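Uncharacterized protein (Sus scrofa, PDB 5BNF) is porcine CD38, a member of the ADP-ribosyl cyclase family, built from a helical part and a part centred on a parallel beta sheet. Local coordinates at residues K190-H195 with T225-Y230; V176-L181 with Q214-G219; H66-C71 with A148-G153; R16-Y21 with R32-I37; K39-A44 with D59-L64. All coordinates share one frame; numbering follows the deposited sequence.

Interaction 1: K190-H195 with T225-Y230; sequences KAWVIH and TCQENY
Five backbone hydrogen bonds tie Ala191, Val193 and His195 to the strand 225-229, alternating in direction as parallel pairing requires. Ala191 N donates to Thr225 O, Gln227 N returns a bond to Ala191 O at 3.0 Å, and the ladder closes with His195 N on Asn229 O at 2.7 Å. Just past the strand, the His195 ring meets Glu228 edge-on: NE2 donates to OE1, though the modelled 2.3 Å is too short to be taken literally; ring and carboxylate planes lie 64° apart. Packing follows the two faces of the sheet. On one, Gln227 lies alongside Trp192, its OE1 3.2 Å from CH2; on the other, Val193 CG2 touches Cys226 SG at 3.8 Å, where the disulfide to Cys205 begins. This is the pairing of two parallel strands joined through helix 208-219 in a beta-alpha-beta unit. With its other oxygen accepting from Cys205 N, the Glu228 carboxylate, on strand 223-229, holds both His195, just past strand 186-194, and the backbone farther along the same connection.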
# COMPACT_ATOMS: atom_id res chain seq x y z
N LYS A 190 13.16 1.50 -11.45
CA LYS A 190 14.48 1.16 -10.95
C LYS A 190 14.34 0.32 -9.70
O LYS A 190 13.56 0.64 -8.81
CB LYS A 190 15.27 2.43 -10.65
CG LYS A 190 15.64 3.22 -11.90
CD LYS A 190 15.88 4.69 -11.61
CE LYS A 190 16.80 4.90 -10.41
NZ LYS A 190 18.10 4.20 -10.56
N ALA A 191 15.08 -0.78 -9.64
CA ALA A 191 15.02 -1.64 -8.48
C ALA A 191 16.33 -1.58 -7.72
O ALA A 191 17.40 -1.54 -8.33
CB ALA A 191 14.72 -3.08 -8.90
N TRP A 192 16.25 -1.55 -6.40
CA TRP A 192 17.44 -1.53 -5.55
C TRP A 192 17.40 -2.77 -4.67
O TRP A 192 16.45 -2.98 -3.92
CB TRP A 192 17.47 -0.28 -4.64
CG TRP A 192 17.41 1.05 -5.34
CD1 TRP A 192 16.30 1.81 -5.57
CD2 TRP A 192 18.51 1.76 -5.93
NE1 TRP A 192 16.64 2.95 -6.27
CE2 TRP A 192 17.99 2.94 -6.50
CE3 TRP A 192 19.88 1.50 -6.04
CZ2 TRP A 192 18.80 3.87 -7.16
CZ3 TRP A 192 20.68 2.43 -6.70
CH2 TRP A 192 20.14 3.60 -7.25
N VAL A 193 18.43 -3.60 -4.78
CA VAL A 193 18.51 -4.80 -3.95
C VAL A 193 19.50 -4.46 -2.83
O VAL A 193 20.67 -4.18 -3.08
CB VAL A 193 19.01 -6.02 -4.75
CG1 VAL A 193 19.13 -7.23 -3.85
CG2 VAL A 193 18.04 -6.33 -5.88
N ILE A 194 19.00 -4.47 -1.60
CA ILE A 194 19.81 -4.13 -0.44
C ILE A 194 20.54 -5.34 0.12
O ILE A 194 19.94 -6.39 0.34
CB ILE A 194 18.95 -3.53 0.68
CG1 ILE A 194 17.89 -2.60 0.08
CG2 ILE A 194 19.83 -2.78 1.65
CD1 ILE A 194 18.46 -1.52 -0.80
N HIS A 195 21.83 -5.17 0.36
CA HIS A 195 22.66 -6.23 0.91
C HIS A 195 23.32 -5.77 2.20
O HIS A 195 23.71 -4.61 2.34
CB HIS A 195 23.77 -6.63 -0.08
CG HIS A 195 23.26 -7.27 -1.33
ND1 HIS A 195 22.28 -8.24 -1.32
CD2 HIS A 195 23.64 -7.13 -2.62
CE1 HIS A 195 22.07 -8.65 -2.56
NE2 HIS A 195 22.88 -8.00 -3.36
N THR A 225 15.98 -1.13 -14.60
CA THR A 225 17.37 -1.15 -14.17
C THR A 225 17.38 -1.70 -12.76
O THR A 225 16.43 -1.53 -12.01
CB THR A 225 18.00 0.26 -14.16
OG1 THR A 225 17.29 1.11 -13.25
CG2 THR A 225 17.96 0.87 -15.56
N CYS A 226 18.47 -2.38 -12.40
CA CYS A 226 18.62 -2.96 -11.08
C CYS A 226 20.03 -2.67 -10.57
O CYS A 226 21.01 -2.82 -11.30
CB CYS A 226 18.39 -4.46 -11.15
SG CYS A 226 18.45 -5.33 -9.55
N GLN A 227 20.13 -2.26 -9.32
CA GLN A 227 21.40 -1.93 -8.71
C GLN A 227 21.43 -2.52 -7.32
O GLN A 227 20.38 -2.70 -6.70
CB GLN A 227 21.57 -0.42 -8.63
CG GLN A 227 22.59 0.16 -9.58
CD GLN A 227 22.70 1.67 -9.47
OE1 GLN A 227 21.75 2.39 -9.78
NE2 GLN A 227 23.85 2.16 -9.02
N GLU A 228 22.63 -2.81 -6.84
CA GLU A 228 22.80 -3.40 -5.53
C GLU A 228 23.47 -2.41 -4.57
O GLU A 228 24.43 -1.74 -4.94
CB GLU A 228 23.61 -4.69 -5.67
CG GLU A 228 22.99 -5.61 -6.72
CD GLU A 228 23.48 -7.04 -6.66
OE1 GLU A 228 23.62 -7.58 -5.54
OE2 GLU A 228 23.70 -7.65 -7.73
N ASN A 229 22.95 -2.33 -3.35
CA ASN A 229 23.46 -1.41 -2.34
C ASN A 229 23.50 -2.00 -0.93
O ASN A 229 22.62 -2.76 -0.54
CB ASN A 229 22.61 -0.14 -2.30
CG ASN A 229 23.38 1.09 -2.67
OD1 ASN A 229 23.72 1.30 -3.83
ND2 ASN A 229 23.69 1.92 -1.67
N TYR A 230 24.54 -1.64 -0.17
CA TYR A 230 24.69 -2.09 1.21
C TYR A 230 23.99 -1.02 2.05
O TYR A 230 22.85 -1.20 2.50
CB TYR A 230 26.16 -2.12 1.64
CG TYR A 230 27.10 -2.78 0.67
CD1 TYR A 230 27.05 -4.16 0.44
CD2 TYR A 230 28.07 -2.03 -0.00
CE1 TYR A 230 27.95 -4.77 -0.44
CE2 TYR A 230 28.97 -2.63 -0.87
CZ TYR A 230 28.91 -4.00 -1.09
OH TYR A 230 29.81 -4.59 -1.94
O HOH W 1 18.46 0.49 -10.50

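Interaction 2: V176-L181 with Q214-G219; sequences VEVHSL and QLILRG
Val178 and Ile216 meet through branches set by their first torsions. In Val178, CG1 stands opposite the backbone N (chi1 -155°) and reaches toward the neighbouring helix, where it touches Ile216 CG2 at 3.8 Å. The other arm of Ile216, CG1, is turned opposite its own carbonyl carbon (chi1 -73°), and the extended chain beyond it carries CD1 to the His179 imidazole, 4.1 Å from CE1. Both pairs of side chains cross at about a right angle. Helices 172-180 and 208-219 are the crossover helices of successive beta-alpha-beta units, and they run in nearly the same direction: the short segments lie 22° apart, with axes 10.6 Å from each other at closest. That wide spacing makes this a contact of side-chain ends, with the backbones well separated. Phe167, from a loop, packs on both Val178 and Ile216. Deeper in, Leu217 CD2 lies 4.3 Å from Val178 CG1 and loosely approaches Leu181 CD1, while Leu217 also rests on Phe224 of the sheet. Lys220 NZ hydrogen-bonds to His179 O.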
# COMPACT_ATOMS: atom_id res chain seq x y z
N VAL A 176 0.09 -7.25 -7.78
CA VAL A 176 -0.78 -6.11 -8.00
C VAL A 176 -0.11 -4.85 -8.56
O VAL A 176 -0.32 -4.49 -9.71
CB VAL A 176 -1.50 -5.72 -6.70
CG1 VAL A 176 -2.29 -4.44 -6.91
CG2 VAL A 176 -2.41 -6.85 -6.27
N GLU A 177 0.70 -4.20 -7.73
CA GLU A 177 1.37 -2.97 -8.11
C GLU A 177 2.11 -2.94 -9.44
O GLU A 177 1.76 -2.13 -10.29
CB GLU A 177 2.28 -2.51 -6.97
CG GLU A 177 1.49 -2.22 -5.72
CD GLU A 177 2.36 -2.02 -4.50
OE1 GLU A 177 3.29 -2.82 -4.28
OE2 GLU A 177 2.11 -1.06 -3.74
N VAL A 178 3.09 -3.81 -9.65
CA VAL A 178 3.83 -3.80 -10.92
C VAL A 178 2.93 -3.78 -12.15
O VAL A 178 3.21 -3.07 -13.10
CB VAL A 178 4.77 -5.02 -11.09
CG1 VAL A 178 5.90 -4.66 -12.05
CG2 VAL A 178 5.34 -5.46 -9.78
N HIS A 179 1.85 -4.57 -12.12
CA HIS A 179 0.92 -4.65 -13.25
C HIS A 179 0.04 -3.43 -13.40
O HIS A 179 -0.51 -3.20 -14.47
CB HIS A 179 0.04 -5.90 -13.11
CG HIS A 179 0.80 -7.18 -13.07
ND1 HIS A 179 1.34 -7.77 -14.20
CD2 HIS A 179 1.18 -7.96 -12.03
CE1 HIS A 179 2.01 -8.85 -13.85
NE2 HIS A 179 1.93 -8.99 -12.54
N SER A 180 -0.12 -2.65 -12.34
CA SER A 180 -0.96 -1.46 -12.42
C SER A 180 -0.20 -0.21 -12.86
O SER A 180 -0.78 0.86 -12.95
CB SER A 180 -1.64 -1.20 -11.07
OG SER A 180 -2.62 -2.19 -10.80
N LEU A 181 1.09 -0.35 -13.13
CA LEU A 181 1.87 0.80 -13.59
C LEU A 181 1.43 1.13 -15.01
O LEU A 181 1.30 0.25 -15.85
CB LEU A 181 3.36 0.48 -13.56
CG LEU A 181 3.96 0.28 -12.17
CD1 LEU A 181 5.35 -0.32 -12.29
CD2 LEU A 181 4.02 1.62 -11.46
N GLN A 214 11.86 -8.02 -14.52
CA GLN A 214 12.29 -7.41 -15.77
C GLN A 214 11.39 -7.81 -16.95
O GLN A 214 10.97 -6.96 -17.72
CB GLN A 214 13.75 -7.80 -16.04
CG GLN A 214 14.17 -7.65 -17.49
CD GLN A 214 15.30 -6.67 -17.67
OE1 GLN A 214 16.36 -6.80 -17.05
NE2 GLN A 214 15.09 -5.67 -18.52
N LEU A 215 11.10 -9.10 -17.08
CA LEU A 215 10.25 -9.55 -18.19
C LEU A 215 8.87 -8.91 -18.12
O LEU A 215 8.29 -8.57 -19.14
CB LEU A 215 10.13 -11.08 -18.18
CG LEU A 215 11.16 -11.84 -19.02
CD1 LEU A 215 12.54 -11.18 -18.99
CD2 LEU A 215 11.24 -13.26 -18.50
N ILE A 216 8.35 -8.74 -16.91
CA ILE A 216 7.06 -8.09 -16.75
C ILE A 216 7.14 -6.70 -17.38
O ILE A 216 6.29 -6.32 -18.17
CB ILE A 216 6.69 -7.93 -15.27
CG1 ILE A 216 6.30 -9.29 -14.68
CG2 ILE A 216 5.59 -6.89 -15.13
CD1 ILE A 216 6.05 -9.26 -13.17
N LEU A 217 8.17 -5.95 -17.01
CA LEU A 217 8.36 -4.59 -17.49
C LEU A 217 8.69 -4.44 -18.97
O LEU A 217 8.20 -3.53 -19.62
CB LEU A 217 9.43 -3.90 -16.64
CG LEU A 217 8.97 -3.73 -15.20
CD1 LEU A 217 10.16 -3.52 -14.28
CD2 LEU A 217 8.02 -2.55 -15.12
N ARG A 218 9.53 -5.32 -19.51
CA ARG A 218 9.89 -5.25 -20.92
C ARG A 218 8.68 -5.59 -21.80
O ARG A 218 8.64 -5.23 -22.97
CB ARG A 218 11.04 -6.20 -21.26
CG ARG A 218 12.43 -5.66 -20.97
CD ARG A 218 13.49 -6.66 -21.41
NE ARG A 218 14.26 -6.21 -22.58
CZ ARG A 218 15.34 -5.44 -22.52
NH1 ARG A 218 15.80 -5.03 -21.35
NH2 ARG A 218 15.97 -5.09 -23.63
N GLY A 219 7.72 -6.30 -21.23
CA GLY A 219 6.54 -6.66 -21.99
C GLY A 219 5.78 -5.42 -22.38
O GLY A 219 5.11 -5.38 -23.42

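Interaction 3: H66-C71 with A148-G153; sequences HQTVPC and AENACG
The Cys71–Cys152 disulfide joins the loop 66-71, which runs toward strand 75-77, to the turn between helix 135-149 and strand 153-160. It therefore sits where a helix passes into the parallel sheet, with Asn150 the first residue to leave the helical conformation. The covalent link is made at an SG–SG distance of 2.0 Å with a torsion of -93° about the sulfur–sulfur bond, close to the perpendicular setting that disulfides prefer. Cys152 places its sulfur between the backbone N and the carbonyl carbon (chi1 49°), whereas the sulfur of Cys71 lies opposite its carbonyl carbon.

One water links the two backbones. It donates to Pro70 O and accepts from Cys152 N, bridging the two segments beside the disulfide at 3.1 Å from each of these atoms. Cys152 is also backbone-bonded directly to Asp72, the next residue of the loop.

Looser van der Waals contacts gather round Asn150. Its side chain points toward the loop and crosses that of Thr68, whose OG1 lies 4.2 Å from Asn150 CG. The side chains of His66 and Asn150 approach each other from opposite directions; His66 is itself in a part of the loop tied to the helical region through His66 O and Arg32. The imidazole and amide planes are turned 73° apart, and His66 NE2 lies 3.9 Å from Asn150 ND2.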
# COMPACT_ATOMS: atom_id res chain seq x y z
N HIS A 66 -8.23 11.06 -2.39
CA HIS A 66 -7.33 11.00 -3.53
C HIS A 66 -6.26 12.08 -3.47
O HIS A 66 -6.50 13.19 -2.99
CB HIS A 66 -8.09 11.13 -4.84
CG HIS A 66 -7.20 11.19 -6.05
ND1 HIS A 66 -6.43 12.29 -6.33
CD2 HIS A 66 -6.92 10.28 -7.00
CE1 HIS A 66 -5.70 12.05 -7.41
NE2 HIS A 66 -5.99 10.84 -7.84
N GLN A 67 -5.07 11.74 -3.96
CA GLN A 67 -3.95 12.67 -3.98
C GLN A 67 -2.89 12.12 -4.93
O GLN A 67 -2.42 11.00 -4.75
CB GLN A 67 -3.36 12.82 -2.57
CG GLN A 67 -2.00 12.16 -2.38
CD GLN A 67 -1.54 12.17 -0.94
OE1 GLN A 67 -2.22 11.64 -0.05
NE2 GLN A 67 -0.38 12.76 -0.69
N THR A 68 -2.52 12.89 -5.95
CA THR A 68 -1.49 12.40 -6.86
C THR A 68 -0.13 12.96 -6.47
O THR A 68 0.07 14.17 -6.40
CB THR A 68 -1.79 12.77 -8.32
OG1 THR A 68 -2.89 11.97 -8.80
CG2 THR A 68 -0.56 12.50 -9.20
N VAL A 69 0.78 12.05 -6.18
CA VAL A 69 2.13 12.40 -5.77
C VAL A 69 3.00 12.85 -6.94
O VAL A 69 2.71 12.55 -8.10
CB VAL A 69 2.79 11.18 -5.03
CG1 VAL A 69 1.99 9.91 -5.33
CG2 VAL A 69 4.23 10.99 -5.48
N PRO A 70 4.06 13.61 -6.65
CA PRO A 70 4.97 14.10 -7.70
C PRO A 70 5.56 12.95 -8.49
O PRO A 70 5.79 11.86 -7.95
CB PRO A 70 6.04 14.84 -6.91
CG PRO A 70 5.26 15.40 -5.77
CD PRO A 70 4.40 14.23 -5.35
N CYS A 71 5.81 13.18 -9.77
CA CYS A 71 6.40 12.15 -10.60
C CYS A 71 7.81 11.91 -10.10
O CYS A 71 8.40 12.78 -9.46
CB CYS A 71 6.43 12.60 -12.05
SG CYS A 71 4.77 12.99 -12.69
N ALA A 148 -0.28 2.75 -7.71
CA ALA A 148 0.49 2.33 -8.88
C ALA A 148 -0.03 2.96 -10.16
O ALA A 148 0.75 3.34 -11.04
CB ALA A 148 0.48 0.82 -8.99
N GLU A 149 -1.35 3.07 -10.26
CA GLU A 149 -1.97 3.64 -11.45
C GLU A 149 -1.65 5.14 -11.61
O GLU A 149 -1.55 5.63 -12.73
CB GLU A 149 -3.48 3.43 -11.40
CG GLU A 149 -3.91 1.97 -11.35
CD GLU A 149 -5.43 1.80 -11.34
OE1 GLU A 149 -6.10 2.49 -10.55
OE2 GLU A 149 -5.96 0.98 -12.12
N ASN A 150 -1.48 5.84 -10.50
CA ASN A 150 -1.19 7.27 -10.53
C ASN A 150 0.30 7.59 -10.57
O ASN A 150 0.70 8.76 -10.46
CB ASN A 150 -1.80 7.99 -9.32
CG ASN A 150 -3.31 7.86 -9.26
OD1 ASN A 150 -4.00 8.04 -10.27
ND2 ASN A 150 -3.83 7.57 -8.07
N ALA A 151 1.13 6.56 -10.70
CA ALA A 151 2.58 6.78 -10.73
C ALA A 151 2.97 7.34 -12.09
O ALA A 151 2.43 6.93 -13.11
CB ALA A 151 3.31 5.47 -10.47
N CYS A 152 3.90 8.29 -12.09
CA CYS A 152 4.37 8.90 -13.33
C CYS A 152 5.87 9.12 -13.27
O CYS A 152 6.45 9.25 -12.18
CB CYS A 152 3.67 10.24 -13.58
SG CYS A 152 3.63 11.38 -12.15
N GLY A 153 6.49 9.14 -14.44
CA GLY A 153 7.93 9.34 -14.53
C GLY A 153 8.71 8.08 -14.19
O GLY A 153 8.48 7.01 -14.76
O HOH W 2 4.66 9.24 -9.26

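Interaction 4: R16-Y21 with R32-I37; sequences RRCYTY and RDCQKI
Cys18 and Cys34 are joined by a disulfide, SG to SG at 2.0 Å, with a torsion of -87° about the bond. The same Cys34 side chain lies over one face of the Tyr19 ring. Its CB sits above the ring centre, 3.4 Å from the centroid and 11° off the normal, a CH-pi contact; its sulfur stands farther out over the same face, nearest to Tyr19 CD1 at 3.4 Å, as a sulfur-aromatic contact. The tyrosine thus roofs one side of the bridge. Here two helices consecutive in the chain, 10-25 and 34-45, are stapled at the very start of the second: Cys34 is its first residue, and Asp33 occupies the N-cap position. Cys18 sends its sulfur across because SG is anti to the backbone N (chi1 174°), while Cys34 answers with SG opposite its carbonyl carbon. Farther out, Ile37 CG1 approaches Cys18 SG at 4.5 Å, one turn along from Cys34, and carries the packing on to Leu61 and Leu64 of helix 59-64. On the side of helix 10-25, Leu15 and Ile22 also touch Cys34, and Ile105 of helix 101-106 packs against Cys18.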
# COMPACT_ATOMS: atom_id res chain seq x y z
N ARG A 16 -7.55 11.95 14.21
CA ARG A 16 -6.34 12.66 14.59
C ARG A 16 -5.33 12.64 13.45
O ARG A 16 -4.93 13.68 12.92
CB ARG A 16 -5.70 12.02 15.82
CG ARG A 16 -4.28 12.50 16.06
CD ARG A 16 -3.40 11.39 16.62
NE ARG A 16 -3.05 11.60 18.02
CZ ARG A 16 -3.32 10.73 18.99
NH1 ARG A 16 -3.95 9.60 18.71
NH2 ARG A 16 -2.95 11.00 20.24
N ARG A 17 -4.92 11.43 13.08
CA ARG A 17 -3.95 11.23 12.02
C ARG A 17 -4.26 12.07 10.80
O ARG A 17 -3.39 12.76 10.28
CB ARG A 17 -3.89 9.75 11.62
CG ARG A 17 -3.27 8.84 12.67
CD ARG A 17 -2.95 7.47 12.11
NE ARG A 17 -2.29 6.62 13.09
CZ ARG A 17 -1.90 5.37 12.85
NH1 ARG A 17 -2.10 4.84 11.65
NH2 ARG A 17 -1.32 4.67 13.81
N CYS A 18 -5.51 12.01 10.34
CA CYS A 18 -5.90 12.79 9.17
C CYS A 18 -5.55 14.27 9.29
O CYS A 18 -4.92 14.84 8.41
CB CYS A 18 -7.40 12.63 8.91
SG CYS A 18 -8.03 13.68 7.57
N TYR A 19 -5.97 14.90 10.38
CA TYR A 19 -5.67 16.31 10.57
C TYR A 19 -4.17 16.53 10.58
O TYR A 19 -3.65 17.33 9.80
CB TYR A 19 -6.31 16.84 11.85
CG TYR A 19 -7.77 17.22 11.67
CD1 TYR A 19 -8.16 18.08 10.65
CD2 TYR A 19 -8.75 16.70 12.50
CE1 TYR A 19 -9.49 18.42 10.46
CE2 TYR A 19 -10.10 17.03 12.32
CZ TYR A 19 -10.46 17.89 11.29
OH TYR A 19 -11.78 18.23 11.10
N THR A 20 -3.46 15.80 11.44
CA THR A 20 -2.02 15.94 11.51
C THR A 20 -1.38 15.88 10.12
O THR A 20 -0.33 16.47 9.88
CB THR A 20 -1.40 14.84 12.38
OG1 THR A 20 -1.92 14.95 13.71
CG2 THR A 20 0.11 14.98 12.43
N TYR A 21 -2.03 15.17 9.20
CA TYR A 21 -1.51 15.03 7.85
C TYR A 21 -1.73 16.28 6.99
O TYR A 21 -0.80 16.75 6.34
CB TYR A 21 -2.15 13.83 7.14
CG TYR A 21 -1.50 13.49 5.81
CD1 TYR A 21 -0.30 12.77 5.76
CD2 TYR A 21 -2.06 13.90 4.61
CE1 TYR A 21 0.31 12.47 4.54
CE2 TYR A 21 -1.45 13.60 3.38
CZ TYR A 21 -0.27 12.88 3.36
OH TYR A 21 0.31 12.57 2.16
N ARG A 32 -8.63 19.66 2.47
CA ARG A 32 -9.46 18.49 2.69
C ARG A 32 -10.10 18.50 4.08
O ARG A 32 -9.61 19.17 4.99
CB ARG A 32 -8.61 17.22 2.51
CG ARG A 32 -9.18 16.22 1.51
CD ARG A 32 -9.50 16.88 0.17
NE ARG A 32 -8.33 17.08 -0.68
CZ ARG A 32 -7.70 16.11 -1.34
NH1 ARG A 32 -8.14 14.86 -1.25
NH2 ARG A 32 -6.65 16.39 -2.10
N ASP A 33 -11.21 17.78 4.24
CA ASP A 33 -11.92 17.71 5.51
C ASP A 33 -11.81 16.33 6.16
O ASP A 33 -12.31 15.34 5.63
CB ASP A 33 -13.40 18.05 5.33
CG ASP A 33 -14.23 17.75 6.56
OD1 ASP A 33 -13.83 18.18 7.67
OD2 ASP A 33 -15.28 17.10 6.43
N CYS A 34 -11.19 16.29 7.33
CA CYS A 34 -10.98 15.04 8.04
C CYS A 34 -12.21 14.31 8.57
O CYS A 34 -12.27 13.09 8.51
CB CYS A 34 -9.98 15.28 9.16
SG CYS A 34 -8.30 15.46 8.50
N GLN A 35 -13.16 15.05 9.12
CA GLN A 35 -14.37 14.42 9.65
C GLN A 35 -15.13 13.73 8.52
O GLN A 35 -15.71 12.66 8.71
CB GLN A 35 -15.26 15.46 10.34
CG GLN A 35 -16.73 15.06 10.51
CD GLN A 35 -16.94 13.74 11.24
OE1 GLN A 35 -16.36 13.50 12.31
NE2 GLN A 35 -17.79 12.88 10.69
N LYS A 36 -15.12 14.33 7.34
CA LYS A 36 -15.80 13.77 6.18
C LYS A 36 -15.14 12.44 5.84
O LYS A 36 -15.82 11.45 5.56
CB LYS A 36 -15.66 14.72 4.98
CG LYS A 36 -16.97 15.06 4.30
CD LYS A 36 -17.06 16.57 4.06
CE LYS A 36 -15.89 17.09 3.23
NZ LYS A 36 -15.92 18.57 3.12
N ILE A 37 -13.81 12.43 5.86
CA ILE A 37 -13.04 11.23 5.56
C ILE A 37 -13.37 10.12 6.56
O ILE A 37 -13.75 9.02 6.16
CB ILE A 37 -11.51 11.52 5.62
CG1 ILE A 37 -11.12 12.54 4.55
CG2 ILE A 37 -10.73 10.23 5.39
CD1 ILE A 37 -11.22 12.04 3.12

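Interaction 5: K39-A44 with D59-L64; sequences KAFTDA and DLLMKL
One face of the Phe41 ring receives a methyl group of Leu61: CD2 stands 3.7 Å above the plane, displaced toward the rim, and 4.0 Å from the centroid, in a CH-pi contact 21° off the normal. Around the same ring gather other aromatic residues, with Trp111 and Phe10 in edge-to-face arrangements and Phe139 of helix 135-149 meeting it at a shallow angle between planes. The setting is an antiparallel pair of helices, 34-45 and 59-64, whose short segments run at 161° to one another with axes 8.5 Å apart at closest.

At this fairly close spacing, a small residue stands at the point where the helices come nearest. Ala40 faces the CA of Leu61, the two alpha carbons being only 5.2 Å apart, and its methyl packs against Leu61 and Leu64, about one turn apart on the other helix. Leu61 flanks it with CD1, and Leu64 brings its own CD1 to 4.2 Å from Ala40 CB.

Leu61 serves both neighbours because it forks. Its first torsion, with CG anti to the backbone N (chi1 -176°), brings the fork across, and the two methyls then diverge, one over the phenyl face and the other toward the backbone of helix 34-45. Leu102 of helix 101-106 also packs on Leu61, extending the apolar layer. At the second branch tip, Leu61 CD1 lies 3.9 Å from Phe41 N.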
# COMPACT_ATOMS: atom_id res chain seq x y z
N LYS A 39 -15.86 9.64 8.36
CA LYS A 39 -17.22 9.17 8.17
C LYS A 39 -17.26 8.13 7.06
O LYS A 39 -17.87 7.08 7.19
CB LYS A 39 -18.15 10.33 7.81
CG LYS A 39 -19.60 9.94 7.64
CD LYS A 39 -20.19 9.46 8.96
CE LYS A 39 -21.64 9.04 8.78
NZ LYS A 39 -22.18 8.46 10.04
N ALA A 40 -16.59 8.44 5.95
CA ALA A 40 -16.53 7.54 4.81
C ALA A 40 -15.83 6.22 5.13
O ALA A 40 -16.30 5.14 4.76
CB ALA A 40 -15.82 8.23 3.67
N PHE A 41 -14.70 6.32 5.82
CA PHE A 41 -13.94 5.15 6.20
C PHE A 41 -14.89 4.23 6.97
O PHE A 41 -15.15 3.10 6.55
CB PHE A 41 -12.78 5.56 7.12
CG PHE A 41 -11.57 4.67 7.03
CD1 PHE A 41 -11.71 3.30 6.78
CD2 PHE A 41 -10.30 5.19 7.21
CE1 PHE A 41 -10.58 2.47 6.72
CE2 PHE A 41 -9.17 4.37 7.16
CZ PHE A 41 -9.32 3.01 6.91
N THR A 42 -15.40 4.75 8.08
CA THR A 42 -16.31 4.02 8.95
C THR A 42 -17.57 3.52 8.24
O THR A 42 -17.96 2.36 8.41
CB THR A 42 -16.73 4.91 10.13
OG1 THR A 42 -15.57 5.34 10.85
CG2 THR A 42 -17.63 4.14 11.07
N ASP A 43 -18.19 4.37 7.45
CA ASP A 43 -19.40 3.99 6.72
C ASP A 43 -19.18 2.83 5.79
O ASP A 43 -20.10 2.07 5.48
CB ASP A 43 -19.93 5.18 5.92
CG ASP A 43 -20.59 6.22 6.79
OD1 ASP A 43 -20.47 6.10 8.03
OD2 ASP A 43 -21.22 7.15 6.24
N ALA A 44 -17.94 2.68 5.34
CA ALA A 44 -17.58 1.62 4.42
C ALA A 44 -17.64 0.20 4.97
O ALA A 44 -17.84 -0.75 4.21
CB ALA A 44 -16.17 1.89 3.87
N ASP A 59 -15.36 3.54 -2.59
CA ASP A 59 -15.39 4.61 -3.59
C ASP A 59 -15.35 5.97 -2.92
O ASP A 59 -14.40 6.73 -3.08
CB ASP A 59 -16.64 4.50 -4.47
CG ASP A 59 -16.61 3.27 -5.37
OD1 ASP A 59 -15.51 2.74 -5.63
OD2 ASP A 59 -17.69 2.84 -5.82
N LEU A 60 -16.38 6.27 -2.14
CA LEU A 60 -16.47 7.54 -1.43
C LEU A 60 -15.13 7.87 -0.77
O LEU A 60 -14.61 8.97 -0.94
CB LEU A 60 -17.57 7.45 -0.37
CG LEU A 60 -18.03 8.69 0.41
CD1 LEU A 60 -16.88 9.35 1.11
CD2 LEU A 60 -18.67 9.69 -0.55
N LEU A 61 -14.59 6.92 -0.02
CA LEU A 61 -13.33 7.14 0.67
C LEU A 61 -12.15 7.42 -0.26
O LEU A 61 -11.32 8.27 0.03
CB LEU A 61 -13.01 5.95 1.57
CG LEU A 61 -11.75 6.09 2.42
CD1 LEU A 61 -11.85 7.32 3.30
CD2 LEU A 61 -11.57 4.85 3.25
N MET A 62 -12.06 6.70 -1.38
CA MET A 62 -10.97 6.90 -2.32
C MET A 62 -11.11 8.22 -3.05
O MET A 62 -10.13 8.78 -3.54
CB MET A 62 -10.91 5.74 -3.32
CG MET A 62 -10.63 4.41 -2.65
SD MET A 62 -9.15 4.50 -1.63
CE MET A 62 -8.15 3.25 -2.35
N LYS A 63 -12.34 8.72 -3.11
CA LYS A 63 -12.64 9.98 -3.77
C LYS A 63 -12.26 11.15 -2.86
O LYS A 63 -11.63 12.10 -3.30
CB LYS A 63 -14.13 10.03 -4.11
CG LYS A 63 -14.55 11.17 -5.02
CD LYS A 63 -16.03 11.09 -5.34
CE LYS A 63 -16.41 12.02 -6.48
NZ LYS A 63 -17.89 12.07 -6.67
N LEU A 64 -12.63 11.06 -1.59
CA LEU A 64 -12.32 12.12 -0.64
C LEU A 64 -10.87 12.13 -0.19
O LEU A 64 -10.40 13.10 0.39
CB LEU A 64 -13.21 12.01 0.59
CG LEU A 64 -14.72 12.20 0.38
CD1 LEU A 64 -15.40 11.98 1.72
CD2 LEU A 64 -15.04 13.60 -0.15

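In the fold
Interactions 4 and 5 share helix 34-45, their centres about 12 Å apart: a disulfide pins its first turn, and apolar packing holds its later turns, with Ile37 touching Leu61 between them. Interactions 1 and 2 lie in the sheet region, joined by strand 186-194 and its flanking helices; the first is a partly buried backbone ladder, the second a buried meeting of largely apolar side chains. Interaction 3, a surface contact, lies between, touching interaction 2 through Ala148 and Ser180 and interaction 4 through Arg32 and Tyr21. Covalent bridges thus serve interactions 3 and 4, while the more buried helix pairs, 2 and 5, rely on mainly apolar packing.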